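Long-range contacts in CdiA toxin (Cupriavidus taiwanensis, PDB 5T87), which probably acts as the C-terminal toxin domain of a contact-dependent growth inhibition system, here held in complex with its immunity protein CdiI: residues S21-V25 with V36-T40; G3-G7 with D28-E33. All coordinates share one frame; numbering follows the deposited sequence.

Contact 1 (S21-V25 with V36-T40)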
loop_
_atom_site.group_PDB
_atom_site.type_symbol
_atom_site.label_atom_id
_atom_site.label_comp_id
_atom_site.label_asym_id
_atom_site.label_seq_id
_atom_site.Cartn_x
_atom_site.Cartn_y
_atom_site.Cartn_z
ATOM N N SER E 21 8.644 -4.036 8.719
ATOM C CA SER E 21 7.956 -3.474 7.559
ATOM C C SER E 21 8.347 -2.032 7.302
ATOM O O SER E 21 8.377 -1.240 8.232
ATOM C CB SER E 21 6.440 -3.512 7.769
ATOM O OG SER E 21 5.772 -2.694 6.819
ATOM N N PRO E 22 8.550 -1.665 6.023
ATOM C CA PRO E 22 8.809 -0.264 5.688
ATOM C C PRO E 22 7.610 0.678 5.862
ATOM O O PRO E 22 7.769 1.877 5.712
ATOM C CB PRO E 22 9.199 -0.335 4.210
ATOM C CG PRO E 22 8.440 -1.508 3.684
ATOM C CD PRO E 22 8.380 -2.494 4.811
ATOM N N ARG E 23 6.421 0.148 6.151
ATOM C CA ARG E 23 5.249 0.984 6.397
ATOM C C ARG E 23 5.499 2.002 7.506
ATOM O O ARG E 23 5.902 1.628 8.611
ATOM C CB ARG E 23 4.043 0.125 6.758
ATOM C CG ARG E 23 2.756 0.909 6.965
ATOM C CD ARG E 23 1.526 0.018 6.847
ATOM N NE ARG E 23 0.913 0.077 5.522
ATOM C CZ ARG E 23 -0.282 -0.432 5.204
ATOM N NH1 ARG E 23 -1.014 -1.070 6.117
ATOM N NH2 ARG E 23 -0.742 -0.304 3.962
ATOM N N ARG E 24 5.259 3.275 7.178
ATOM C CA ARG E 24 5.418 4.389 8.092
ATOM C C ARG E 24 4.083 5.073 8.334
ATOM O O ARG E 24 3.101 4.831 7.614
ATOM C CB ARG E 24 6.381 5.431 7.517
ATOM C CG ARG E 24 7.678 4.879 6.959
ATOM C CD ARG E 24 8.620 6.005 6.566
ATOM N NE ARG E 24 9.203 6.690 7.726
ATOM C CZ ARG E 24 10.225 6.241 8.466
ATOM N NH1 ARG E 24 10.658 6.965 9.493
ATOM N NH2 ARG E 24 10.815 5.079 8.202
ATOM N N VAL E 25 4.077 5.956 9.336
ATOM C CA VAL E 25 2.896 6.756 9.712
ATOM C C VAL E 25 3.305 8.144 10.228
ATOM O O VAL E 25 4.348 8.287 10.874
ATOM C CB VAL E 25 2.014 6.021 10.762
ATOM C CG1 VAL E 25 2.781 5.720 12.047
ATOM C CG2 VAL E 25 0.748 6.810 11.061
ATOM N N VAL E 36 -0.741 7.343 6.123
ATOM C CA VAL E 36 -0.008 6.077 6.010
ATOM C C VAL E 36 0.819 6.084 4.722
ATOM O O VAL E 36 0.294 6.382 3.637
ATOM C CB VAL E 36 -0.968 4.873 5.963
ATOM C CG1 VAL E 36 -0.200 3.563 5.758
ATOM C CG2 VAL E 36 -1.829 4.804 7.218
ATOM N N PHE E 37 2.101 5.733 4.859
ATOM C CA PHE E 37 3.058 5.723 3.756
ATOM C C PHE E 37 3.609 4.339 3.530
ATOM O O PHE E 37 3.974 3.665 4.484
ATOM C CB PHE E 37 4.240 6.618 4.094
ATOM C CG PHE E 37 3.901 8.070 4.155
ATOM C CD1 PHE E 37 3.695 8.793 2.982
ATOM C CD2 PHE E 37 3.811 8.731 5.379
ATOM C CE1 PHE E 37 3.383 10.144 3.023
ATOM C CE2 PHE E 37 3.511 10.088 5.427
ATOM C CZ PHE E 37 3.296 10.793 4.243
ATOM N N ASP E 38 3.726 3.948 2.266
ATOM C CA ASP E 38 4.276 2.644 1.896
ATOM C C ASP E 38 5.353 2.811 0.849
ATOM O O ASP E 38 5.305 3.739 0.045
ATOM C CB ASP E 38 3.177 1.754 1.327
ATOM C CG ASP E 38 2.054 1.529 2.302
ATOM O OD1 ASP E 38 2.258 0.729 3.243
ATOM O OD2 ASP E 38 0.984 2.171 2.142
ATOM N N ARG E 39 6.306 1.891 0.840
ATOM C CA ARG E 39 7.389 1.959 -0.111
ATOM C C ARG E 39 6.901 1.667 -1.522
ATOM O O ARG E 39 6.125 0.745 -1.732
ATOM C CB ARG E 39 8.502 0.975 0.225
ATOM C CG ARG E 39 9.801 1.354 -0.477
ATOM C CD ARG E 39 10.725 0.181 -0.619
ATOM N NE ARG E 39 11.393 -0.102 0.643
ATOM C CZ ARG E 39 11.731 -1.317 1.085
ATOM N NH1 ARG E 39 11.459 -2.422 0.378
ATOM N NH2 ARG E 39 12.345 -1.429 2.256
ATOM N N THR E 40 7.375 2.456 -2.476
ATOM C CA THR E 40 7.153 2.191 -3.870
ATOM C C THR E 40 8.345 1.368 -4.350
ATOM O O THR E 40 8.208 0.193 -4.679
ATOM C CB THR E 40 6.988 3.522 -4.632
ATOM O OG1 THR E 40 5.844 4.226 -4.116
ATOM C CG2 THR E 40 6.854 3.312 -6.135
#

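Contact 2 (G3-G7 with D28-E33)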
loop_
_atom_site.group_PDB
_atom_site.type_symbol
_atom_site.label_atom_id
_atom_site.label_comp_id
_atom_site.label_asym_id
_atom_site.label_seq_id
_atom_site.Cartn_x
_atom_site.Cartn_y
_atom_site.Cartn_z
ATOM N N GLY E 3 -5.092 12.285 -2.422
ATOM C CA GLY E 3 -3.942 12.027 -1.494
ATOM C C GLY E 3 -3.807 13.085 -0.407
ATOM O O GLY E 3 -4.703 13.924 -0.254
ATOM N N PRO E 4 -2.702 13.036 0.375
ATOM C CA PRO E 4 -2.366 14.079 1.367
ATOM C C PRO E 4 -2.083 15.451 0.764
ATOM O O PRO E 4 -1.693 15.542 -0.403
ATOM C CB PRO E 4 -1.093 13.540 2.035
ATOM C CG PRO E 4 -1.183 12.073 1.877
ATOM C CD PRO E 4 -1.875 11.829 0.563
ATOM N N SER E 5 -2.268 16.499 1.566
ATOM C CA SER E 5 -1.964 17.874 1.140
ATOM C C SER E 5 -0.448 18.148 1.081
ATOM O O SER E 5 0.047 18.664 0.076
ATOM C CB SER E 5 -2.661 18.895 2.052
ATOM O OG SER E 5 -2.203 18.790 3.391
ATOM N N ASN E 6 0.280 17.776 2.138
ATOM C CA ASN E 6 1.706 18.122 2.269
ATOM C C ASN E 6 2.610 16.869 2.297
ATOM O O ASN E 6 3.309 16.601 3.277
ATOM C CB ASN E 6 1.898 19.007 3.515
ATOM C CG ASN E 6 0.960 20.216 3.524
ATOM O OD1 ASN E 6 0.799 20.900 2.509
ATOM N ND2 ASN E 6 0.321 20.470 4.668
ATOM N N GLY E 7 2.600 16.125 1.190
ATOM C CA GLY E 7 3.265 14.815 1.089
ATOM C C GLY E 7 4.730 14.740 1.498
ATOM O O GLY E 7 5.113 13.897 2.323
ATOM N N ASP E 28 -0.256 15.353 9.825
ATOM C CA ASP E 28 -0.013 16.655 9.202
ATOM C C ASP E 28 -0.182 17.740 10.278
ATOM O O ASP E 28 -1.287 17.891 10.810
ATOM C CB ASP E 28 -0.984 16.878 8.033
ATOM C CG ASP E 28 -0.490 17.926 7.044
ATOM O OD1 ASP E 28 0.037 18.974 7.479
ATOM O OD2 ASP E 28 -0.642 17.702 5.823
ATOM N N PRO E 29 0.905 18.482 10.620
ATOM C CA PRO E 29 0.735 19.536 11.637
ATOM C C PRO E 29 -0.269 20.598 11.196
ATOM O O PRO E 29 -1.069 21.059 12.012
ATOM C CB PRO E 29 2.140 20.146 11.783
ATOM C CG PRO E 29 3.070 19.194 11.116
ATOM C CD PRO E 29 2.269 18.498 10.057
ATOM N N GLN E 30 -0.232 20.951 9.909
ATOM C CA GLN E 30 -1.174 21.909 9.331
ATOM C C GLN E 30 -2.615 21.373 9.282
ATOM O O GLN E 30 -3.438 21.788 10.095
ATOM C CB GLN E 30 -0.712 22.356 7.946
ATOM C CG GLN E 30 0.578 23.153 7.968
ATOM C CD GLN E 30 1.196 23.276 6.590
ATOM O OE1 GLN E 30 1.678 22.295 6.023
ATOM N NE2 GLN E 30 1.186 24.487 6.041
ATOM N N THR E 31 -2.918 20.453 8.363
ATOM C CA THR E 31 -4.313 20.018 8.141
ATOM C C THR E 31 -4.856 19.004 9.171
ATOM O O THR E 31 -6.055 18.717 9.163
ATOM C CB THR E 31 -4.550 19.447 6.717
ATOM O OG1 THR E 31 -3.937 18.159 6.595
ATOM C CG2 THR E 31 -4.007 20.391 5.635
ATOM N N GLY E 32 -3.991 18.446 10.025
ATOM C CA GLY E 32 -4.436 17.543 11.105
ATOM C C GLY E 32 -4.799 16.110 10.721
ATOM O O GLY E 32 -5.185 15.319 11.584
ATOM N N GLU E 33 -4.670 15.767 9.440
ATOM C CA GLU E 33 -5.009 14.428 8.944
ATOM C C GLU E 33 -3.932 13.397 9.321
ATOM O O GLU E 33 -2.765 13.754 9.502
ATOM C CB GLU E 33 -5.203 14.475 7.423
ATOM C CG GLU E 33 -3.910 14.667 6.620
ATOM C CD GLU E 33 -4.083 15.414 5.299
ATOM O OE1 GLU E 33 -5.225 15.772 4.929
ATOM O OE2 GLU E 33 -3.053 15.655 4.624
#

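Contact 1 (S21-V25 with V36-T40)
D38 OD1 is gripped twice by the guanidinium of R23: NE of R23 reaches it at 2.7 Å, nearly in the guanidinium plane and on the syn lone pair of OD1, while the bond from R23 NH2 to the same oxygen is weak at 3.3 Å. Together they form a salt bridge in which the two side chains run side by side in the same direction, with guanidinium and carboxylate planes turned 51° apart. The approach follows from the torsions: R23 CG stands anti to the backbone N (chi1 -177°), and a bend at chi3 (-97°) brings NE to the carboxylate of D38. V36 CG1 then lies over one guanidinium face, 3.7 Å from R23 NE.

The strands that carry this pair, 21-27 and 34-41, form an antiparallel beta hairpin. R24 and F37 are its hydrogen-bonded pair here: R24 N meets F37 O at 3.0 Å, and F37 N meets R24 O at 3.1 Å. F37 O also receives a CA-H...O contact from R23 CA at 3.5 Å, and V25 faces V36 as a non-hydrogen-bonded pair.

S21 OG accepts from R23 N at 3.0 Å, an ST turn, and the P22 ring covers one face of the R39 guanidinium, P22 CB lying 3.9 Å from R39 NH2. R23 NH1 continues into a salt bridge with D108 of CdiI and S21 OG bonds to D104 of CdiI, whereas the polar end of R24 turns to S14 of its own chain.

Contact 2 (G3-G7 with D28-E33)
The backbones stay well apart where N6 faces D28, with their CA atoms separated by 7.3 Å, and neither segment forms a regular helix or strand, which leaves the joining mainly to side chains. N6 ND2 gives a hydrogen bond to D28 OD1 at 3.2 Å, almost in its own amide plane and onto the syn lone pair, and a weak one to D28 OD2 at the same distance. Amide and carboxylate planes are turned 66° apart, so the amide meets the carboxylate crosswise. D28 CG lies anti to the backbone N (chi1 -159°), which directs the carboxylate at N6. Within its own loop D28 OD1 also takes weak bonds from the backbone N of Q30 and of T31, which limits the swing of the carboxylate. N6 itself sits at the N-cap position of helix 7-12, its side chain making no capping bond.

A second carboxylate works on the backbone: S5 N reaches the syn lone pair of E33 OE2 at 3.3 Å, and P4 CA rests 3.7 Å from that oxygen. Between the two acids, the S5 hydroxyl sits with its OG 3.3 Å from T31 CG2. Within the hairpin loop, D28 N to E33 O and G32 N to D28 O close the turn.

Two acidic side chains of the loop thus accept from amide groups of the N-terminal segment 3-7, an uncharged donor set, so the contact depends on hydrogen bonding at the surface rather than on charge pairing.

Overall arrangement
Along the chain the segments alternate, 3-7, 21-25, 28-33 and 36-40, so the two contacts cross. Both involve one beta hairpin: contact 1 joins its strands 21-27 and 34-41, the inner pair of the four-stranded antiparallel sheet, and contact 2 holds the loop between them against the segment that leads into helix 7-12. Their centres lie about 16 Å apart, on opposite sides of the chain's centre, yet they touch through F37 CZ, 4.1 Å from G7 O. F37 also packs on V10 and L11 of helix 7-12, so the N-terminal region meets the hairpin twice, through F37 on the strand and through the loop at its end. CdiI reaches residues of both contacts, more of them in contact 1.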